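PDB 3BTV: Galactose/lactose metabolism regulatory protein GAL80 from Saccharomyces cerevisiae, which represses the galactose and lactose metabolic genes by binding the activator GAL4 and blocking its transcriptional activation when no inducing sugar is present. Local coordinates for residues F229-N233 / S426-S431; Q51-Y56 / L72-F78; P159-R163 / Y356-Y361. The protein carries 1 engineered substitution. One frame throughout, in Å; residues are numbered along the deposited sequence.

Interaction 1 (F229-N233 / S426-S431)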
loop_
_atom_site.group_PDB
_atom_site.type_symbol
_atom_site.label_atom_id
_atom_site.label_comp_id
_atom_site.label_asym_id
_atom_site.label_seq_id
_atom_site.Cartn_x
_atom_site.Cartn_y
_atom_site.Cartn_z
ATOM N N PHE B 229 -16.985 0.857 -0.264
ATOM C CA PHE B 229 -16.060 1.263 -1.318
ATOM C C PHE B 229 -16.791 1.746 -2.556
ATOM O O PHE B 229 -17.880 1.284 -2.847
ATOM C CB PHE B 229 -15.128 0.114 -1.689
ATOM C CG PHE B 229 -14.043 -0.108 -0.697
ATOM C CD1 PHE B 229 -14.240 -0.958 0.376
ATOM C CD2 PHE B 229 -12.834 0.556 -0.814
ATOM C CE1 PHE B 229 -13.239 -1.152 1.310
ATOM C CE2 PHE B 229 -11.819 0.362 0.123
ATOM C CZ PHE B 229 -12.031 -0.491 1.181
ATOM N N SER B 230 -16.175 2.671 -3.282
ATOM C CA SER B 230 -16.713 3.152 -4.544
ATOM C C SER B 230 -16.055 2.365 -5.674
ATOM O O SER B 230 -16.729 1.755 -6.506
ATOM C CB SER B 230 -16.429 4.652 -4.689
ATOM O OG SER B 230 -16.430 5.054 -6.042
ATOM N N ARG B 231 -14.727 2.368 -5.685
ATOM C CA ARG B 231 -13.959 1.692 -6.727
ATOM C C ARG B 231 -12.851 0.862 -6.097
ATOM O O ARG B 231 -12.322 1.233 -5.069
ATOM C CB ARG B 231 -13.365 2.723 -7.691
ATOM C CG ARG B 231 -14.434 3.568 -8.404
ATOM C CD ARG B 231 -13.854 4.520 -9.450
ATOM N NE ARG B 231 -13.475 3.825 -10.679
ATOM C CZ ARG B 231 -13.410 4.396 -11.879
ATOM N NH1 ARG B 231 -13.710 5.682 -12.023
ATOM N NH2 ARG B 231 -13.054 3.678 -12.938
ATOM N N ILE B 232 -12.511 -0.264 -6.710
ATOM C CA ILE B 232 -11.412 -1.084 -6.233
ATOM C C ILE B 232 -10.606 -1.688 -7.373
ATOM O O ILE B 232 -11.107 -1.893 -8.482
ATOM C CB ILE B 232 -11.905 -2.238 -5.352
ATOM C CG1 ILE B 232 -12.815 -3.154 -6.174
ATOM C CG2 ILE B 232 -12.679 -1.696 -4.167
ATOM C CD1 ILE B 232 -12.562 -4.623 -6.001
ATOM N N ASN B 233 -9.354 -1.994 -7.077
ATOM C CA ASN B 233 -8.527 -2.810 -7.945
ATOM C C ASN B 233 -7.744 -3.786 -7.094
ATOM O O ASN B 233 -7.200 -3.417 -6.055
ATOM C CB ASN B 233 -7.526 -1.958 -8.730
ATOM C CG ASN B 233 -6.844 -2.751 -9.847
ATOM O OD1 ASN B 233 -7.333 -2.803 -10.975
ATOM N ND2 ASN B 233 -5.716 -3.378 -9.529
ATOM N N SER B 426 -9.111 -5.173 -14.271
ATOM C CA SER B 426 -9.766 -3.864 -14.268
ATOM C C SER B 426 -10.079 -3.318 -12.879
ATOM O O SER B 426 -10.281 -4.064 -11.920
ATOM C CB SER B 426 -11.063 -3.894 -15.071
ATOM O OG SER B 426 -12.114 -4.405 -14.276
ATOM N N THR B 427 -10.137 -1.997 -12.808
ATOM C CA THR B 427 -10.662 -1.301 -11.652
ATOM C C THR B 427 -12.181 -1.342 -11.729
ATOM O O THR B 427 -12.776 -0.874 -12.698
ATOM C CB THR B 427 -10.190 0.149 -11.655
ATOM O OG1 THR B 427 -8.765 0.174 -11.554
ATOM C CG2 THR B 427 -10.809 0.924 -10.492
ATOM N N LEU B 428 -12.806 -1.900 -10.702
ATOM C CA LEU B 428 -14.245 -2.107 -10.701
ATOM C C LEU B 428 -15.019 -1.129 -9.837
ATOM O O LEU B 428 -14.613 -0.818 -8.708
ATOM C CB LEU B 428 -14.565 -3.526 -10.232
ATOM C CG LEU B 428 -14.058 -4.663 -11.115
ATOM C CD1 LEU B 428 -14.567 -6.020 -10.580
ATOM C CD2 LEU B 428 -14.538 -4.415 -12.555
ATOM N N ASN B 429 -16.149 -0.665 -10.363
ATOM C CA ASN B 429 -17.071 0.142 -9.574
ATOM C C ASN B 429 -17.972 -0.751 -8.734
ATOM O O ASN B 429 -18.835 -1.439 -9.273
ATOM C CB ASN B 429 -17.922 1.039 -10.476
ATOM C CG ASN B 429 -18.821 1.970 -9.688
ATOM O OD1 ASN B 429 -19.584 1.535 -8.832
ATOM N ND2 ASN B 429 -18.735 3.260 -9.977
ATOM N N VAL B 430 -17.782 -0.734 -7.414
ATOM C CA VAL B 430 -18.544 -1.607 -6.528
ATOM C C VAL B 430 -19.569 -0.827 -5.709
ATOM O O VAL B 430 -20.104 -1.328 -4.716
ATOM C CB VAL B 430 -17.605 -2.349 -5.561
ATOM C CG1 VAL B 430 -16.699 -3.288 -6.330
ATOM C CG2 VAL B 430 -16.786 -1.344 -4.762
ATOM N N SER B 431 -19.830 0.401 -6.127
ATOM C CA SER B 431 -20.750 1.291 -5.419
ATOM C C SER B 431 -22.106 0.679 -5.045
ATOM O O SER B 431 -22.653 0.996 -3.990
ATOM C CB SER B 431 -20.989 2.551 -6.252
ATOM O OG SER B 431 -19.773 3.226 -6.502
HETATM O O HOH W 1 -19.468 -0.810 -2.124
#

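Interaction 2 (Q51-Y56 / L72-F78)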
loop_
_atom_site.group_PDB
_atom_site.type_symbol
_atom_site.label_atom_id
_atom_site.label_comp_id
_atom_site.label_asym_id
_atom_site.label_seq_id
_atom_site.Cartn_x
_atom_site.Cartn_y
_atom_site.Cartn_z
ATOM N N GLN B 51 -29.237 -21.236 26.688
ATOM C CA GLN B 51 -29.159 -22.629 27.094
ATOM C C GLN B 51 -29.101 -23.551 25.880
ATOM O O GLN B 51 -29.894 -23.417 24.949
ATOM C CB GLN B 51 -30.348 -23.000 27.984
ATOM C CG GLN B 51 -30.124 -22.737 29.464
ATOM C CD GLN B 51 -28.909 -23.467 30.004
ATOM O OE1 GLN B 51 -27.790 -22.956 29.956
ATOM N NE2 GLN B 51 -29.126 -24.670 30.525
ATOM N N ILE B 52 -28.159 -24.489 25.900
ATOM C CA ILE B 52 -28.024 -25.465 24.825
ATOM C C ILE B 52 -28.996 -26.625 25.013
ATOM O O ILE B 52 -28.769 -27.514 25.833
ATOM C CB ILE B 52 -26.580 -25.993 24.733
ATOM C CG1 ILE B 52 -25.639 -24.878 24.258
ATOM C CG2 ILE B 52 -26.497 -27.181 23.798
ATOM C CD1 ILE B 52 -24.175 -25.287 24.205
ATOM N N THR B 53 -30.079 -26.612 24.242
ATOM C CA THR B 53 -31.127 -27.612 24.381
ATOM C C THR B 53 -31.049 -28.688 23.301
ATOM O O THR B 53 -31.720 -29.714 23.386
ATOM C CB THR B 53 -32.524 -26.968 24.330
ATOM O OG1 THR B 53 -32.761 -26.440 23.019
ATOM C CG2 THR B 53 -32.636 -25.851 25.360
ATOM N N ALA B 54 -30.233 -28.448 22.283
ATOM C CA ALA B 54 -30.102 -29.395 21.184
ATOM C C ALA B 54 -28.676 -29.423 20.654
ATOM O O ALA B 54 -27.926 -28.460 20.809
ATOM C CB ALA B 54 -31.070 -29.048 20.075
ATOM N N LEU B 55 -28.308 -30.529 20.016
ATOM C CA LEU B 55 -26.948 -30.705 19.521
ATOM C C LEU B 55 -26.990 -31.733 18.404
ATOM O O LEU B 55 -27.696 -32.735 18.517
ATOM C CB LEU B 55 -26.053 -31.214 20.651
ATOM C CG LEU B 55 -24.655 -30.632 20.807
ATOM C CD1 LEU B 55 -24.749 -29.186 21.237
ATOM C CD2 LEU B 55 -23.850 -31.434 21.817
ATOM N N TYR B 56 -26.246 -31.500 17.328
ATOM C CA TYR B 56 -26.214 -32.481 16.245
ATOM C C TYR B 56 -24.868 -32.606 15.552
ATOM O O TYR B 56 -24.156 -31.630 15.368
ATOM C CB TYR B 56 -27.285 -32.192 15.190
ATOM C CG TYR B 56 -27.062 -32.961 13.906
ATOM C CD1 TYR B 56 -27.481 -34.283 13.781
ATOM C CD2 TYR B 56 -26.414 -32.375 12.825
ATOM C CE1 TYR B 56 -27.272 -34.996 12.611
ATOM C CE2 TYR B 56 -26.200 -33.081 11.652
ATOM C CZ TYR B 56 -26.633 -34.392 11.549
ATOM O OH TYR B 56 -26.422 -35.094 10.386
ATOM N N LEU B 72 -24.430 -30.863 29.945
ATOM C CA LEU B 72 -25.506 -30.092 29.331
ATOM C C LEU B 72 -26.848 -30.784 29.568
ATOM O O LEU B 72 -27.384 -31.438 28.673
ATOM C CB LEU B 72 -25.250 -29.925 27.833
ATOM C CG LEU B 72 -23.790 -29.658 27.443
ATOM C CD1 LEU B 72 -23.600 -29.671 25.925
ATOM C CD2 LEU B 72 -23.298 -28.345 28.039
ATOM N N SER B 73 -27.385 -30.629 30.775
ATOM C CA SER B 73 -28.552 -31.398 31.208
ATOM C C SER B 73 -29.859 -31.002 30.516
ATOM O O SER B 73 -30.922 -31.537 30.834
ATOM C CB SER B 73 -28.716 -31.317 32.727
ATOM O OG SER B 73 -28.914 -29.979 33.143
ATOM N N ASN B 74 -29.781 -30.065 29.575
ATOM C CA ASN B 74 -30.952 -29.686 28.793
ATOM C C ASN B 74 -30.811 -30.067 27.328
ATOM O O ASN B 74 -31.773 -30.002 26.564
ATOM C CB ASN B 74 -31.232 -28.192 28.914
ATOM C CG ASN B 74 -31.850 -27.826 30.240
ATOM O OD1 ASN B 74 -32.811 -27.058 30.295
ATOM N ND2 ASN B 74 -31.312 -28.380 31.319
ATOM N N ALA B 75 -29.604 -30.469 26.945
ATOM C CA ALA B 75 -29.311 -30.797 25.556
ATOM C C ALA B 75 -29.585 -32.262 25.246
ATOM O O ALA B 75 -29.147 -33.155 25.969
ATOM C CB ALA B 75 -27.867 -30.447 25.220
ATOM N N THR B 76 -30.316 -32.495 24.163
ATOM C CA THR B 76 -30.539 -33.841 23.664
ATOM C C THR B 76 -29.848 -33.987 22.315
ATOM O O THR B 76 -29.888 -33.076 21.491
ATOM C CB THR B 76 -32.043 -34.152 23.528
ATOM O OG1 THR B 76 -32.664 -33.169 22.692
ATOM C CG2 THR B 76 -32.710 -34.128 24.894
ATOM N N ALA B 77 -29.208 -35.133 22.098
ATOM C CA ALA B 77 -28.452 -35.378 20.871
ATOM C C ALA B 77 -29.324 -35.962 19.760
ATOM O O ALA B 77 -29.678 -37.141 19.790
ATOM C CB ALA B 77 -27.270 -36.296 21.152
ATOM N N PHE B 78 -29.656 -35.133 18.775
ATOM C CA PHE B 78 -30.514 -35.564 17.673
ATOM C C PHE B 78 -29.770 -36.452 16.684
ATOM O O PHE B 78 -28.578 -36.254 16.437
ATOM C CB PHE B 78 -31.142 -34.360 16.967
ATOM C CG PHE B 78 -32.174 -33.649 17.797
ATOM C CD1 PHE B 78 -31.804 -32.938 18.929
ATOM C CD2 PHE B 78 -33.515 -33.700 17.452
ATOM C CE1 PHE B 78 -32.752 -32.288 19.700
ATOM C CE2 PHE B 78 -34.468 -33.052 18.220
ATOM C CZ PHE B 78 -34.086 -32.346 19.345
#

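Interaction 3 (P159-R163 / Y356-Y361)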
loop_
_atom_site.group_PDB
_atom_site.type_symbol
_atom_site.label_atom_id
_atom_site.label_comp_id
_atom_site.label_asym_id
_atom_site.label_seq_id
_atom_site.Cartn_x
_atom_site.Cartn_y
_atom_site.Cartn_z
ATOM N N PRO B 159 -13.333 -4.347 21.338
ATOM C CA PRO B 159 -13.367 -3.074 22.063
ATOM C C PRO B 159 -12.506 -2.046 21.334
ATOM O O PRO B 159 -12.805 -0.856 21.356
ATOM C CB PRO B 159 -12.748 -3.422 23.428
ATOM C CG PRO B 159 -12.791 -4.928 23.513
ATOM C CD PRO B 159 -12.659 -5.408 22.103
ATOM N N TYR B 160 -11.437 -2.506 20.699
ATOM C CA TYR B 160 -10.583 -1.612 19.909
ATOM C C TYR B 160 -11.293 -1.023 18.695
ATOM O O TYR B 160 -11.194 0.178 18.419
ATOM C CB TYR B 160 -9.330 -2.349 19.468
ATOM C CG TYR B 160 -8.522 -2.861 20.642
ATOM C CD1 TYR B 160 -8.540 -4.209 21.000
ATOM C CD2 TYR B 160 -7.750 -1.993 21.398
ATOM C CE1 TYR B 160 -7.791 -4.676 22.092
ATOM C CE2 TYR B 160 -7.003 -2.445 22.488
ATOM C CZ TYR B 160 -7.033 -3.780 22.837
ATOM O OH TYR B 160 -6.281 -4.213 23.913
ATOM N N ILE B 161 -12.003 -1.876 17.969
ATOM C CA ILE B 161 -12.759 -1.432 16.809
ATOM C C ILE B 161 -13.829 -0.424 17.209
ATOM O O ILE B 161 -13.954 0.629 16.593
ATOM C CB ILE B 161 -13.440 -2.630 16.096
ATOM C CG1 ILE B 161 -12.400 -3.677 15.713
ATOM C CG2 ILE B 161 -14.195 -2.173 14.866
ATOM C CD1 ILE B 161 -11.214 -3.114 15.007
ATOM N N LEU B 162 -14.597 -0.738 18.251
ATOM C CA LEU B 162 -15.674 0.158 18.667
ATOM C C LEU B 162 -15.130 1.510 19.144
ATOM O O LEU B 162 -15.698 2.547 18.832
ATOM C CB LEU B 162 -16.532 -0.501 19.752
ATOM C CG LEU B 162 -17.352 -1.667 19.190
ATOM C CD1 LEU B 162 -17.975 -2.463 20.315
ATOM C CD2 LEU B 162 -18.410 -1.134 18.231
ATOM N N ARG B 163 -14.026 1.496 19.890
ATOM C CA ARG B 163 -13.389 2.750 20.315
ATOM C C ARG B 163 -12.941 3.563 19.092
ATOM O O ARG B 163 -13.195 4.763 19.004
ATOM C CB ARG B 163 -12.195 2.487 21.242
ATOM C CG ARG B 163 -12.570 2.205 22.702
ATOM C CD ARG B 163 -12.543 3.472 23.569
ATOM N NE ARG B 163 -12.678 3.175 24.999
ATOM C CZ ARG B 163 -12.431 4.041 25.983
ATOM N NH1 ARG B 163 -12.024 5.274 25.706
ATOM N NH2 ARG B 163 -12.585 3.674 27.250
ATOM N N TYR B 356 -4.501 3.007 23.817
ATOM C CA TYR B 356 -5.582 2.264 24.437
ATOM C C TYR B 356 -5.257 0.789 24.307
ATOM O O TYR B 356 -5.145 0.260 23.198
ATOM C CB TYR B 356 -6.918 2.632 23.779
ATOM C CG TYR B 356 -8.118 1.841 24.281
ATOM C CD1 TYR B 356 -8.656 2.072 25.536
ATOM C CD2 TYR B 356 -8.733 0.885 23.478
ATOM C CE1 TYR B 356 -9.764 1.364 25.983
ATOM C CE2 TYR B 356 -9.843 0.168 23.920
ATOM C CZ TYR B 356 -10.353 0.416 25.172
ATOM O OH TYR B 356 -11.449 -0.284 25.616
ATOM N N HIS B 357 -5.047 0.125 25.437
ATOM C CA HIS B 357 -4.614 -1.265 25.404
ATOM C C HIS B 357 -5.102 -2.025 26.618
ATOM O O HIS B 357 -4.705 -1.716 27.738
ATOM C CB HIS B 357 -3.083 -1.368 25.312
ATOM C CG HIS B 357 -2.569 -2.775 25.379
ATOM N ND1 HIS B 357 -2.839 -3.713 24.406
ATOM C CD2 HIS B 357 -1.807 -3.407 26.303
ATOM C CE1 HIS B 357 -2.265 -4.859 24.725
ATOM N NE2 HIS B 357 -1.628 -4.699 25.872
ATOM N N LEU B 358 -5.965 -3.013 26.383
ATOM C CA LEU B 358 -6.475 -3.870 27.444
ATOM C C LEU B 358 -5.581 -5.095 27.564
ATOM O O LEU B 358 -5.675 -6.039 26.777
ATOM C CB LEU B 358 -7.907 -4.301 27.147
ATOM C CG LEU B 358 -8.900 -3.228 26.708
ATOM C CD1 LEU B 358 -10.160 -3.876 26.155
ATOM C CD2 LEU B 358 -9.239 -2.296 27.866
ATOM N N ARG B 359 -4.702 -5.068 28.550
ATOM C CA ARG B 359 -3.783 -6.170 28.785
ATOM C C ARG B 359 -4.561 -7.382 29.276
ATOM O O ARG B 359 -5.505 -7.253 30.062
ATOM C CB ARG B 359 -2.736 -5.752 29.813
ATOM C CG ARG B 359 -2.650 -4.243 29.951
ATOM C CD ARG B 359 -1.268 -3.766 30.337
ATOM N NE ARG B 359 -1.158 -2.321 30.165
ATOM C CZ ARG B 359 -0.088 -1.603 30.485
ATOM N NH1 ARG B 359 0.984 -2.190 31.001
ATOM N NH2 ARG B 359 -0.091 -0.295 30.289
ATOM N N ASN B 360 -4.172 -8.554 28.793
ATOM C CA ASN B 360 -4.850 -9.797 29.156
ATOM C C ASN B 360 -6.250 -9.922 28.559
ATOM O O ASN B 360 -7.088 -10.661 29.079
ATOM C CB ASN B 360 -4.919 -9.959 30.680
ATOM C CG ASN B 360 -3.561 -10.221 31.303
ATOM O OD1 ASN B 360 -2.683 -10.826 30.683
ATOM N ND2 ASN B 360 -3.383 -9.769 32.541
ATOM N N TYR B 361 -6.514 -9.197 27.476
ATOM C CA TYR B 361 -7.777 -9.386 26.772
ATOM C C TYR B 361 -7.624 -10.513 25.771
ATOM O O TYR B 361 -6.714 -10.507 24.944
ATOM C CB TYR B 361 -8.247 -8.107 26.072
ATOM C CG TYR B 361 -9.563 -8.258 25.333
ATOM C CD1 TYR B 361 -10.763 -8.443 26.012
ATOM C CD2 TYR B 361 -9.604 -8.208 23.951
ATOM C CE1 TYR B 361 -11.964 -8.573 25.316
ATOM C CE2 TYR B 361 -10.793 -8.333 23.258
ATOM C CZ TYR B 361 -11.960 -8.506 23.933
ATOM O OH TYR B 361 -13.120 -8.633 23.208
HETATM O O HOH W 2 -5.610 -6.857 23.617
#

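Interaction 1 (F229-N233 / S426-S431)
I232 and L428 form an antiparallel hydrogen-bonded pair, gripping each other through both backbone groups: I232 N gives to L428 O at 3.0 Å and L428 N to I232 O at 2.8 Å. One step back, R231 faces N429 as a non-hydrogen-bonded pair, and V430 N then reaches S230 O at 2.9 Å. This is how the short strand 428-429, which follows helix 405-424, adds itself as the outermost strand, within this chain, of the large mixed sheet, beside strand 229-237.

V430 is the side chain to follow. From CB the two methyls part. CG1 meets I232 CG1 at 3.9 Å, the two side chains crossing at about a right angle. CG2, lodged between its own backbone N and carbonyl carbon (chi1 of CG1 -65°), lies 3.4 Å from F229 O and 3.8 Å from F229 CB. Helix 405-424 is close by, with S417 touching both V430 and I232.

Around V430 the chain turns: N429 OD1 accepts from S431 N and from S431 OG, both from the same face of its amide plane, the first bond making an Asx turn. A water donates to F229 O and to V430 O, bridging the two segments past the bond from V430 N to S230 O. Since the three clear hydrogen bonds between the segments are all backbone to backbone, the pairing probably depends little on side-chain identity, while V430 and I232 add the apolar grip.

Interaction 2 (Q51-Y56 / L72-F78)
Strands 51-56 and 76-78 run parallel, their axes 4.9 Å apart at closest approach and 34° from aligned, with A54 paired to T76 and L55 to A77. T76 N donates to T53 O at 3.2 Å, coming from above the carbonyl plane. L55 N returns a weak bond to T76 O, and F78 N reaches L55 O at 3.1 Å, almost in line with that carbonyl (C=O...N 176°). Leading in, a type I turn from L72 to A75, closed by A75 N to L72 O, brings the chain alongside T53.

On the side of I52 and L55, I52 CG2 sits anti to its own backbone N (chi1 of CG1 -68°), which carries it to A75 CB at 3.8 Å. L72 CD1 adds looser contacts with I52 CG2 and with L55 CD2. Helix 60-69 lies over this side, its I67 touching both L55 and A77. Strand, helix and strand thus make a beta-alpha-beta unit of the Rossmann fold, and 76-78 is the outermost strand of its parallel sheet on this side.

A54, Y56 and F78 occupy the other face. The F78 ring lies beside the neighbouring strand and sets CE1 3.7 Å from A54 CB, while its edge lies near L55 O. Y56 presents its own ring edge to the backbone, CD1 standing 3.5 Å from F78 O in the plane of the ring. Replacing F78 with an alanine would probably leave A54 CB without its aromatic neighbour and open a gap beside S83 and S87, which the ring also touches. F84 of helix 81-86 packs on both A54 and Y56.

The T53 hydroxyl has its partner outside the two segments, bonding T89 O.

Interaction 3 (P159-R163 / Y356-Y361)
This is an aromatic-rich contact between the first turn of helix 159-169 and the loop that leaves edge strand 352-356 for helix 363-380. It pins that loop against the helix, beside the large mixed sheet.

Y160 carries much of the contact. With CG anti to its carbonyl carbon (chi1 -59°), the ring extends into the bend of the loop, where its OH accepts a hydrogen bond from L358 N at 2.8 Å. A water also bonds this OH and donates to L358 O. Alongside, the Y160 ring edge meets Y356 O, in plane, with CE2 3.4 Å from the carbonyl oxygen. The Y160 and Y356 rings themselves meet obliquely, CD2 to CD2 at 3.7 Å.

One face of Y356 belongs to R163. Its CG stands over the ring, 4.0 Å from the centroid, and the chain, bent at chi2 (-94°), then carries NE to 3.6 Å from Y356 CE1; the guanidinium plane is tilted 37° from the ring. P159 packs between L358 and Y361. Its CB touches L358 CD1 at 3.8 Å, and CG makes an off-centre CH-pi contact with the Y361 ring, whose hydroxyl bonds N367 of helix 363-380. CD of the proline lies 3.4 Å from Y361 OH.

The chemistry is therefore mostly ring and aliphatic packing, with one clear direct hydrogen bond, L358 N to Y160 OH. Because that bond ties the end of a buried tyrosine to the loop's backbone, it probably fixes how far Y160 inserts, and it gives L358 N an acceptor.

In the fold
Each contact runs from core to surface: I232 and V430 are buried but R231 and N429 exposed in interaction 1, A54 and L55 against N74 and T76 in interaction 2, P159 and Y160 against R163 in interaction 3. Interaction 2 belongs to the Rossmann part, its centre 46 Å from that of interaction 1. Interactions 1 and 3 share the large mixed sheet, at strands 428-429 and 352-356, its two edges within this chain. Interactions 1 and 2 are backbone pairings, antiparallel and parallel respectively, whereas interaction 3 relies on aromatic side chains. Interaction 1 alone borders the second subunit, where N233 and T427 pack against their T427 and N233 counterparts.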